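Local coordinates for protein DTDP-4-dehydrorhamnose reductase, rfbD ortholog (Clostridium acetobutylicum, PDB 1VL0) that probably catalyses the NAD(P)H-dependent reduction of dTDP-6-deoxy-L-lyxo-4-hexulose to dTDP-L-rhamnose, and binds NADH in a Rossmann-type domain, at residues Lys14-Gly19 / Asn65-Cys70; Gly105-Gln110 / Asn152-Ile157. All coordinates share one frame; numbering follows the deposited sequence.

Interaction 1 (Lys14-Gly19 / Asn65-Cys70). With NAI (1,4-dihydronicotinamide adenine dinucleotide), chain D.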
ATOM      1  N   LYS A  14      -0.043 -11.898 -26.252  1.00 44.49           N
ATOM      2  CA  LYS A  14       0.749 -12.970 -25.727  1.00 43.83           C
ATOM      3  C   LYS A  14       0.469 -13.109 -24.209  1.00 40.78           C
ATOM      4  O   LYS A  14       0.715 -12.200 -23.424  1.00 37.15           O
ATOM      5  CB  LYS A  14       2.199 -12.660 -26.028  1.00 44.62           C
ATOM      6  CG  LYS A  14       3.087 -13.866 -26.160  1.00 51.44           C
ATOM      7  CD  LYS A  14       4.557 -13.451 -26.289  1.00 53.07           C
ATOM      8  CE  LYS A  14       4.982 -13.019 -27.694  1.00 61.86           C
ATOM      9  NZ  LYS A  14       6.450 -13.276 -27.850  1.00 60.25           N
ATOM     10  N   ILE A  15      -0.028 -14.275 -23.827  1.00 39.03           N
ATOM     11  CA  ILE A  15      -0.364 -14.589 -22.469  1.00 41.21           C
ATOM     12  C   ILE A  15       0.513 -15.697 -21.915  1.00 39.84           C
ATOM     13  O   ILE A  15       0.400 -16.829 -22.330  1.00 39.84           O
ATOM     14  CB  ILE A  15      -1.829 -14.994 -22.370  1.00 40.73           C
ATOM     15  CG1 ILE A  15      -2.713 -13.820 -22.838  1.00 43.18           C
ATOM     16  CG2 ILE A  15      -2.176 -15.340 -20.917  1.00 44.60           C
ATOM     17  CD1 ILE A  15      -4.186 -14.107 -22.881  1.00 44.44           C
ATOM     18  N   LEU A  16       1.347 -15.351 -20.946  1.00 36.97           N
ATOM     19  CA  LEU A  16       2.092 -16.329 -20.182  1.00 36.69           C
ATOM     20  C   LEU A  16       1.246 -16.838 -19.053  1.00 35.57           C
ATOM     21  O   LEU A  16       0.680 -16.036 -18.273  1.00 35.95           O
ATOM     22  CB  LEU A  16       3.364 -15.704 -19.626  1.00 37.19           C
ATOM     23  CG  LEU A  16       4.171 -16.517 -18.619  1.00 39.11           C
ATOM     24  CD1 LEU A  16       4.768 -17.793 -19.250  1.00 36.87           C
ATOM     25  CD2 LEU A  16       5.296 -15.652 -18.052  1.00 40.46           C
ATOM     26  N   ILE A  17       1.156 -18.164 -18.941  1.00 33.83           N
ATOM     27  CA  ILE A  17       0.504 -18.795 -17.808  1.00 36.26           C
ATOM     28  C   ILE A  17       1.539 -19.546 -17.022  1.00 35.87           C
ATOM     29  O   ILE A  17       2.236 -20.400 -17.583  1.00 34.31           O
ATOM     30  CB  ILE A  17      -0.615 -19.767 -18.259  1.00 35.34           C
ATOM     31  CG1 ILE A  17      -1.632 -19.038 -19.123  1.00 38.87           C
ATOM     32  CG2 ILE A  17      -1.323 -20.406 -17.018  1.00 35.70           C
ATOM     33  CD1 ILE A  17      -2.546 -19.998 -19.893  1.00 42.13           C
ATOM     34  N   THR A  18       1.657 -19.230 -15.734  1.00 32.56           N
ATOM     35  CA  THR A  18       2.515 -20.003 -14.838  1.00 33.23           C
ATOM     36  C   THR A  18       1.672 -20.947 -14.025  1.00 36.01           C
ATOM     37  O   THR A  18       0.509 -20.605 -13.645  1.00 36.68           O
ATOM     38  CB  THR A  18       3.421 -19.109 -13.939  1.00 34.70           C
ATOM     39  OG1 THR A  18       2.655 -18.163 -13.237  1.00 35.67           O
ATOM     40  CG2 THR A  18       4.281 -18.250 -14.761  1.00 33.36           C
ATOM     41  N   GLY A  19       2.237 -22.122 -13.722  1.00 36.74           N
ATOM     42  CA  GLY A  19       1.490 -23.199 -13.030  1.00 35.45           C
ATOM     43  C   GLY A  19       0.391 -23.728 -13.932  1.00 35.84           C
ATOM     44  O   GLY A  19      -0.718 -24.049 -13.504  1.00 35.73           O
ATOM     45  N   ASN A  65       2.255  -9.970 -22.887  1.00 34.10           N
ATOM     46  CA  ASN A  65       1.408  -8.813 -22.583  1.00 34.83           C
ATOM     47  C   ASN A  65       0.708  -8.971 -21.221  1.00 34.93           C
ATOM     48  O   ASN A  65       0.294  -7.993 -20.609  1.00 32.22           O
ATOM     49  CB  ASN A  65       0.346  -8.666 -23.659  1.00 37.34           C
ATOM     50  CG  ASN A  65       0.938  -8.439 -24.983  1.00 41.71           C
ATOM     51  OD1 ASN A  65       1.002  -9.336 -25.824  1.00 42.44           O
ATOM     52  ND2 ASN A  65       1.508  -7.267 -25.137  1.00 38.31           N
ATOM     53  N   VAL A  66       0.537 -10.226 -20.805  1.00 35.20           N
ATOM     54  CA  VAL A  66      -0.178 -10.581 -19.553  1.00 36.66           C
ATOM     55  C   VAL A  66       0.499 -11.803 -19.037  1.00 35.71           C
ATOM     56  O   VAL A  66       0.891 -12.677 -19.836  1.00 35.06           O
ATOM     57  CB  VAL A  66      -1.643 -11.010 -19.759  1.00 37.77           C
ATOM     58  CG1 VAL A  66      -2.371 -11.091 -18.372  1.00 41.62           C
ATOM     59  CG2 VAL A  66      -2.362 -10.093 -20.717  1.00 46.29           C
ATOM     60  N   VAL A  67       0.680 -11.856 -17.716  1.00 33.99           N
ATOM     61  CA  VAL A  67       1.031 -13.073 -17.042  1.00 32.53           C
ATOM     62  C   VAL A  67      -0.130 -13.390 -16.128  1.00 33.19           C
ATOM     63  O   VAL A  67      -0.635 -12.525 -15.402  1.00 32.95           O
ATOM     64  CB  VAL A  67       2.401 -12.996 -16.263  1.00 35.74           C
ATOM     65  CG1 VAL A  67       2.440 -11.869 -15.250  1.00 36.60           C
ATOM     66  CG2 VAL A  67       2.730 -14.343 -15.539  1.00 32.86           C
ATOM     67  N   ILE A  68      -0.573 -14.642 -16.186  1.00 31.63           N
ATOM     68  CA  ILE A  68      -1.519 -15.188 -15.248  1.00 32.14           C
ATOM     69  C   ILE A  68      -0.811 -16.190 -14.367  1.00 32.24           C
ATOM     70  O   ILE A  68      -0.360 -17.229 -14.821  1.00 32.40           O
ATOM     71  CB  ILE A  68      -2.709 -15.865 -15.952  1.00 32.24           C
ATOM     72  CG1 ILE A  68      -3.370 -14.882 -16.901  1.00 31.71           C
ATOM     73  CG2 ILE A  68      -3.776 -16.276 -14.973  1.00 31.27           C
ATOM     74  CD1 ILE A  68      -4.428 -15.478 -17.814  1.00 36.09           C
ATOM     75  N   ASN A  69      -0.760 -15.894 -13.073  1.00 30.66           N
ATOM     76  CA  ASN A  69      -0.032 -16.772 -12.183  1.00 32.87           C
ATOM     77  C   ASN A  69      -0.951 -17.741 -11.454  1.00 34.90           C
ATOM     78  O   ASN A  69      -1.673 -17.345 -10.515  1.00 35.09           O
ATOM     79  CB  ASN A  69       0.762 -15.993 -11.161  1.00 33.82           C
ATOM     80  CG  ASN A  69       1.539 -16.893 -10.269  1.00 36.20           C
ATOM     81  OD1 ASN A  69       1.990 -17.952 -10.707  1.00 32.34           O
ATOM     82  ND2 ASN A  69       1.742 -16.487  -9.043  1.00 31.64           N
ATOM     83  N   CYS A  70      -0.899 -19.011 -11.876  1.00 36.75           N
ATOM     84  CA  CYS A  70      -1.694 -20.085 -11.273  1.00 39.05           C
ATOM     85  C   CYS A  70      -0.846 -20.998 -10.407  1.00 40.36           C
ATOM     86  O   CYS A  70      -1.351 -21.956  -9.851  1.00 41.78           O
ATOM     87  CB  CYS A  70      -2.380 -20.916 -12.361  1.00 38.72           C
ATOM     88  SG  CYS A  70      -3.405 -19.909 -13.457  1.00 41.16           S
TER
HETATM   89  PA  NAI D 300      -2.819 -26.680  -8.601  0.50 41.38           P
HETATM   90  O1A NAI D 300      -2.203 -27.172  -7.321  0.50 39.89           O
HETATM   91  O2A NAI D 300      -3.800 -27.644  -9.222  0.50 22.07           O
HETATM   92  O5B NAI D 300      -1.604 -26.247  -9.557  0.50 38.92           O
HETATM   93  C5B NAI D 300      -0.634 -25.367  -9.026  0.50 34.22           C
HETATM   94  C4B NAI D 300       0.641 -25.397  -9.858  0.50 23.79           C
HETATM   95  O4B NAI D 300       1.710 -24.812  -9.116  0.50 22.31           O
HETATM   96  C3B NAI D 300       1.159 -26.786 -10.225  0.50 31.62           C
HETATM   97  O3B NAI D 300       1.062 -26.999 -11.621  0.50 33.56           O
HETATM   98  C2B NAI D 300       2.614 -26.737  -9.735  0.50 32.58           C
HETATM   99  O2B NAI D 300       3.524 -27.566 -10.445  0.50 40.42           O
HETATM  100  C1B NAI D 300       2.860 -25.228  -9.828  0.50 29.17           C
HETATM  101  N9A NAI D 300       4.125 -24.688  -9.296  0.50 25.84           N
HETATM  102  C8A NAI D 300       4.658 -24.985  -8.073  0.50 30.37           C
HETATM  103  N7A NAI D 300       5.830 -24.329  -7.951  0.50 32.83           N
HETATM  104  C5A NAI D 300       6.085 -23.625  -9.078  0.50 33.36           C
HETATM  105  C6A NAI D 300       7.151 -22.801  -9.445  0.50 24.76           C
HETATM  106  N6A NAI D 300       8.178 -22.606  -8.633  0.50 22.53           N
HETATM  107  N1A NAI D 300       7.138 -22.196 -10.682  0.50 27.32           N
HETATM  108  C2A NAI D 300       6.059 -22.402 -11.547  0.50 31.71           C
HETATM  109  N3A NAI D 300       5.024 -23.235 -11.202  0.50 24.65           N
HETATM  110  C4A NAI D 300       5.015 -23.839  -9.962  0.50 36.36           C
HETATM  111  O3  NAI D 300      -3.474 -25.245  -8.314  0.50 40.14           O
HETATM  112  PN  NAI D 300      -5.030 -24.826  -8.472  0.50 39.16           P
HETATM  113  O1N NAI D 300      -5.323 -24.412  -9.858  0.50 20.82           O
HETATM  114  O2N NAI D 300      -5.844 -25.765  -7.668  0.50 29.88           O
HETATM  115  O5D NAI D 300      -4.944 -23.384  -7.743  0.50 42.09           O
HETATM  116  C5D NAI D 300      -4.865 -22.216  -8.550  0.50 37.26           C
HETATM  117  C4D NAI D 300      -4.812 -21.000  -7.663  0.50 41.95           C
HETATM  118  O4D NAI D 300      -5.971 -20.920  -6.806  0.50 37.93           O
HETATM  119  C3D NAI D 300      -3.577 -20.985  -6.764  0.50 41.45           C
HETATM  120  O3D NAI D 300      -3.025 -19.710  -6.937  0.50 37.29           O
HETATM  121  C2D NAI D 300      -4.101 -21.201  -5.345  0.50 39.39           C
HETATM  122  O2D NAI D 300      -3.394 -20.577  -4.278  0.50 22.87           O
HETATM  123  C1D NAI D 300      -5.515 -20.627  -5.484  0.50 43.27           C
HETATM  124  N1N NAI D 300      -6.481 -21.205  -4.552  0.50 39.67           N
HETATM  125  C2N NAI D 300      -6.906 -22.499  -4.752  0.50 38.61           C
HETATM  126  C3N NAI D 300      -7.847 -23.023  -3.868  0.50 45.79           C
HETATM  127  C7N NAI D 300      -8.085 -24.503  -3.813  0.50 50.89           C
HETATM  128  O7N NAI D 300      -9.237 -24.945  -3.146  0.50 35.62           O
HETATM  129  N7N NAI D 300      -7.224 -25.353  -4.386  0.50 56.31           N
HETATM  130  C4N NAI D 300      -8.338 -22.236  -2.817  0.50 44.32           C
HETATM  131  C5N NAI D 300      -7.896 -20.926  -2.627  0.50 26.17           C
HETATM  132  C6N NAI D 300      -6.953 -20.440  -3.527  0.50 37.81           C

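Interaction 2 (Gly105-Gln110 / Asn152-Ile157)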
ATOM      1  N   GLY A 105       6.080  -3.878 -19.567  1.00 34.74           N
ATOM      2  CA  GLY A 105       4.764  -3.263 -19.734  1.00 35.62           C
ATOM      3  C   GLY A 105       3.600  -4.235 -19.627  1.00 36.58           C
ATOM      4  O   GLY A 105       2.473  -3.881 -20.044  1.00 37.95           O
ATOM      5  N   ALA A 106       3.829  -5.416 -19.035  1.00 33.99           N
ATOM      6  CA  ALA A 106       2.803  -6.429 -18.961  1.00 31.49           C
ATOM      7  C   ALA A 106       1.903  -6.301 -17.726  1.00 33.53           C
ATOM      8  O   ALA A 106       2.301  -5.779 -16.691  1.00 33.05           O
ATOM      9  CB  ALA A 106       3.413  -7.823 -19.044  1.00 32.28           C
ATOM     10  N   GLU A 107       0.677  -6.791 -17.874  1.00 33.76           N
ATOM     11  CA  GLU A 107      -0.339  -6.877 -16.783  1.00 34.38           C
ATOM     12  C   GLU A 107      -0.072  -8.153 -16.046  1.00 32.13           C
ATOM     13  O   GLU A 107       0.530  -9.060 -16.585  1.00 32.15           O
ATOM     14  CB  GLU A 107      -1.743  -6.995 -17.385  1.00 33.63           C
ATOM     15  CG  GLU A 107      -2.172  -5.863 -18.322  1.00 41.14           C
ATOM     16  CD  GLU A 107      -3.571  -6.101 -18.871  1.00 39.95           C
ATOM     17  OE1 GLU A 107      -3.709  -6.956 -19.757  1.00 55.50           O
ATOM     18  OE2 GLU A 107      -4.541  -5.478 -18.400  1.00 58.43           O
ATOM     19  N   ILE A 108      -0.494  -8.229 -14.802  1.00 32.44           N
ATOM     20  CA  ILE A 108      -0.356  -9.441 -14.070  1.00 30.25           C
ATOM     21  C   ILE A 108      -1.671  -9.812 -13.397  1.00 30.66           C
ATOM     22  O   ILE A 108      -2.290  -8.975 -12.721  1.00 30.68           O
ATOM     23  CB  ILE A 108       0.819  -9.390 -13.038  1.00 31.86           C
ATOM     24  CG1 ILE A 108       0.805 -10.669 -12.191  1.00 34.12           C
ATOM     25  CG2 ILE A 108       0.749  -8.168 -12.100  1.00 31.35           C
ATOM     26  CD1 ILE A 108       2.023 -10.966 -11.476  1.00 34.90           C
ATOM     27  N   VAL A 109      -2.107 -11.068 -13.591  1.00 30.45           N
ATOM     28  CA  VAL A 109      -3.192 -11.626 -12.801  1.00 30.52           C
ATOM     29  C   VAL A 109      -2.552 -12.534 -11.777  1.00 31.75           C
ATOM     30  O   VAL A 109      -1.783 -13.413 -12.091  1.00 30.82           O
ATOM     31  CB  VAL A 109      -4.211 -12.448 -13.595  1.00 30.16           C
ATOM     32  CG1 VAL A 109      -5.279 -13.009 -12.718  1.00 32.35           C
ATOM     33  CG2 VAL A 109      -4.877 -11.597 -14.671  1.00 32.62           C
ATOM     34  N   GLN A 110      -2.910 -12.308 -10.528  1.00 30.77           N
ATOM     35  CA  GLN A 110      -2.452 -13.142  -9.396  1.00 31.90           C
ATOM     36  C   GLN A 110      -3.666 -13.799  -8.706  1.00 32.41           C
ATOM     37  O   GLN A 110      -4.572 -13.118  -8.197  1.00 32.44           O
ATOM     38  CB  GLN A 110      -1.754 -12.245  -8.403  1.00 33.82           C
ATOM     39  CG  GLN A 110      -1.506 -12.853  -7.012  1.00 31.44           C
ATOM     40  CD  GLN A 110      -0.569 -14.033  -7.062  1.00 38.73           C
ATOM     41  OE1 GLN A 110       0.125 -14.273  -8.068  1.00 36.31           O
ATOM     42  NE2 GLN A 110      -0.530 -14.771  -5.969  1.00 39.22           N
ATOM     43  N   ASN A 152       3.562  -3.512  -9.601  1.00 32.47           N
ATOM     44  CA  ASN A 152       2.927  -3.399 -10.908  1.00 30.72           C
ATOM     45  C   ASN A 152       1.519  -2.765 -10.787  1.00 31.32           C
ATOM     46  O   ASN A 152       0.612  -3.421 -10.293  1.00 31.45           O
ATOM     47  CB  ASN A 152       2.872  -4.795 -11.610  1.00 32.38           C
ATOM     48  CG  ASN A 152       2.578  -4.706 -13.103  1.00 36.72           C
ATOM     49  OD1 ASN A 152       1.955  -3.741 -13.562  1.00 32.63           O
ATOM     50  ND2 ASN A 152       3.040  -5.700 -13.873  1.00 31.48           N
ATOM     51  N   PRO A 153       1.342  -1.520 -11.256  1.00 30.54           N
ATOM     52  CA  PRO A 153       0.011  -0.871 -11.268  1.00 30.92           C
ATOM     53  C   PRO A 153      -1.086  -1.499 -12.147  1.00 30.58           C
ATOM     54  O   PRO A 153      -2.256  -1.156 -11.939  1.00 31.06           O
ATOM     55  CB  PRO A 153       0.304   0.547 -11.782  1.00 29.40           C
ATOM     56  CG  PRO A 153       1.737   0.753 -11.507  1.00 33.25           C
ATOM     57  CD  PRO A 153       2.368  -0.602 -11.773  1.00 29.91           C
ATOM     58  N   LYS A 154      -0.703  -2.283 -13.171  1.00 31.99           N
ATOM     59  CA  LYS A 154      -1.607  -3.081 -13.986  1.00 29.61           C
ATOM     60  C   LYS A 154      -1.769  -4.469 -13.387  1.00 31.35           C
ATOM     61  O   LYS A 154      -1.279  -5.446 -13.906  1.00 30.18           O
ATOM     62  CB  LYS A 154      -1.170  -3.120 -15.468  1.00 30.04           C
ATOM     63  CG  LYS A 154      -1.316  -1.768 -16.149  1.00 29.98           C
ATOM     64  CD  LYS A 154      -0.989  -1.786 -17.692  1.00 35.37           C
ATOM     65  CE  LYS A 154      -1.589  -0.541 -18.386  1.00 40.92           C
ATOM     66  NZ  LYS A 154      -3.087  -0.491 -18.351  1.00 35.35           N
ATOM     67  N   TYR A 155      -2.491  -4.545 -12.250  1.00 30.32           N
ATOM     68  CA  TYR A 155      -2.684  -5.781 -11.558  1.00 28.67           C
ATOM     69  C   TYR A 155      -4.157  -6.183 -11.454  1.00 30.44           C
ATOM     70  O   TYR A 155      -5.067  -5.348 -11.416  1.00 31.15           O
ATOM     71  CB  TYR A 155      -2.068  -5.747 -10.120  1.00 31.59           C
ATOM     72  CG  TYR A 155      -2.855  -4.915  -9.177  1.00 28.29           C
ATOM     73  CD1 TYR A 155      -2.581  -3.573  -9.040  1.00 30.03           C
ATOM     74  CD2 TYR A 155      -3.882  -5.460  -8.415  1.00 31.17           C
ATOM     75  CE1 TYR A 155      -3.327  -2.787  -8.171  1.00 31.43           C
ATOM     76  CE2 TYR A 155      -4.648  -4.673  -7.567  1.00 31.93           C
ATOM     77  CZ  TYR A 155      -4.369  -3.343  -7.456  1.00 33.33           C
ATOM     78  OH  TYR A 155      -5.105  -2.541  -6.594  1.00 34.91           O
ATOM     79  N   TYR A 156      -4.361  -7.498 -11.348  1.00 32.78           N
ATOM     80  CA  TYR A 156      -5.658  -8.091 -11.000  1.00 31.58           C
ATOM     81  C   TYR A 156      -5.356  -9.146  -9.938  1.00 32.71           C
ATOM     82  O   TYR A 156      -4.545 -10.008 -10.121  1.00 32.91           O
ATOM     83  CB  TYR A 156      -6.328  -8.774 -12.176  1.00 29.33           C
ATOM     84  CG  TYR A 156      -6.404  -8.016 -13.489  1.00 27.56           C
ATOM     85  CD1 TYR A 156      -5.347  -8.036 -14.381  1.00 31.12           C
ATOM     86  CD2 TYR A 156      -7.554  -7.345 -13.861  1.00 28.68           C
ATOM     87  CE1 TYR A 156      -5.439  -7.406 -15.612  1.00 30.22           C
ATOM     88  CE2 TYR A 156      -7.640  -6.698 -15.072  1.00 29.50           C
ATOM     89  CZ  TYR A 156      -6.590  -6.762 -15.951  1.00 29.10           C
ATOM     90  OH  TYR A 156      -6.673  -6.085 -17.163  1.00 33.30           O
ATOM     91  N   ILE A 157      -5.976  -9.022  -8.786  1.00 30.72           N
ATOM     92  CA  ILE A 157      -5.882 -10.079  -7.760  1.00 31.64           C
ATOM     93  C   ILE A 157      -7.248 -10.702  -7.716  1.00 33.59           C
ATOM     94  O   ILE A 157      -8.234  -9.995  -7.526  1.00 34.29           O
ATOM     95  CB  ILE A 157      -5.450  -9.498  -6.407  1.00 34.36           C
ATOM     96  CG1 ILE A 157      -3.952  -9.089  -6.473  1.00 35.67           C
ATOM     97  CG2 ILE A 157      -5.653 -10.488  -5.244  1.00 32.52           C
ATOM     98  CD1 ILE A 157      -3.593  -8.125  -5.439  1.00 39.22           C
TER
HETATM   99  O   HOH W   1       2.876  -2.916 -16.169  1.00 28.64           O

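Interaction 1 (Lys14-Gly19 / Asn65-Cys70)
Thr18 and Asn69, paired on neighbouring parallel strands, are joined by their side chains: the hydroxyl OG1 of Thr18 donates to OD1 of Asn69 over 2.6 Å. The two first torsions arrange this. Thr18 holds OG1 between its backbone N and carbonyl carbon (chi1 54°), while Asn69 sets CG opposite its own N (chi1 -179°), which swings the amide back across the strand gap; the hydroxyl lies tilted from the amide carbonyl plane. OD1 also accepts from the backbone N of Ala71 and ND2 donates to OE1 of Gln110, so both ends of this buried amide are gripped and its rotation is fixed. On the same side of the sheet Leu16 and Val67 run alongside each other, with Leu16 CD2 3.8 Å from Val67 CG2, and helix 83-104 packs over Val67, Thr18 and Asn69. The other side carries Ile15, Ile17, Val66 and Ile68; there Ile68 reaches with CD1 to 3.8 Å from CG2 of Ile15, and helix 23-32 covers Ile17 and Ile68. At the strand entrance Asn65 turns its amide toward Lys14: OD1 accepts the Lys14 N at 2.8 Å on a lone pair, with an N-H...O angle of 165°. Lys14 O in turn takes both Asn65 N and, longer, Val66 N, after which regular parallel bonds follow, such as Ile68 N to Leu16 O at 2.8 Å, ending with Cys70 N on Thr18 O at 2.8 Å. Beyond them Gly19 takes a positive phi as the chain leaves the strand, and Cys70 O lies 3.6 Å from NAI C5B. Two parallel strands whose carboxyl ends open onto a dinucleotide are characteristic of the Rossmann fold of extended short-chain dehydrogenases, here with NADH bound.

Interaction 2 (Gly105-Gln110 / Asn152-Ile157)
With chi1 at -48°, Tyr156 places its ring carbon CG opposite the carbonyl carbon, and the ring extends back along the neighbouring strand to Glu107, whose own CG also stands opposite its carbonyl carbon (chi1 -58°). The phenol OH donates to Glu107 OE2 over 2.5 Å. The carboxylate lies at the ring edge, its plane turned 68° from the ring, and the hydroxyl meets OE2 from above the carboxylate plane. A weak hydrogen bond with Tyr213 and a long, weak ion pair with Lys211 add to the surroundings of this buried oxygen and would probably favour its negative charge, if only slightly. Val109 rests CG2 against the same ring, 3.6 Å from Tyr156 CD1. These contacts sit on adjacent parallel strands of the Rossmann sheet, each entered from a helix: Gly105 ends helix 83-104 with a Schellman motif, and Asn152 follows helix 136-151. Asn152 serves both strand entrances. Its ND2 donates almost straight to Ala106 O at 2.9 Å, the acceptor lying in the amide plane, while OD1 accepts from Lys154 N two residues on, forming an Asx turn. A water donates to both Asn152 OD1 and Ala106 O, and a second carbonyl, Ala98 O, also holds ND2. Ile108 lays CG2 beside this amide, 3.8 Å from Asn152 ND2. From there the backbones pair regularly, with Ile108 N on Lys154 O and Gln110 N on Tyr156 O. Lys154 runs its chain outward to Tyr213 OH and to Ser103 of a second subunit, where Tyr102 of that subunit packs on Pro153 and Lys154.

Both interactions belong to one mixed sheet and follow each other along the chain, 14-19 with 65-70 closing before 105-110 with 152-157 begins. Their centres lie about 10 Å apart because strands 66-69 and 107-113 are direct neighbours. Probable backbone hydrogen bonds join them, Val67 O to Val109 N at 2.8 Å and Asn69 N to Val109 O at 2.9 Å, making four consecutive parallel strands in the order 13-18, 66-69, 107-113, 155-164. Helices 76-81 and 83-104 lie between the middle two along the chain, and the latter packs on both interactions. Interaction 1 borders the dinucleotide directly, whereas interaction 2, set more toward its strands' amino ends, reaches a subunit interface.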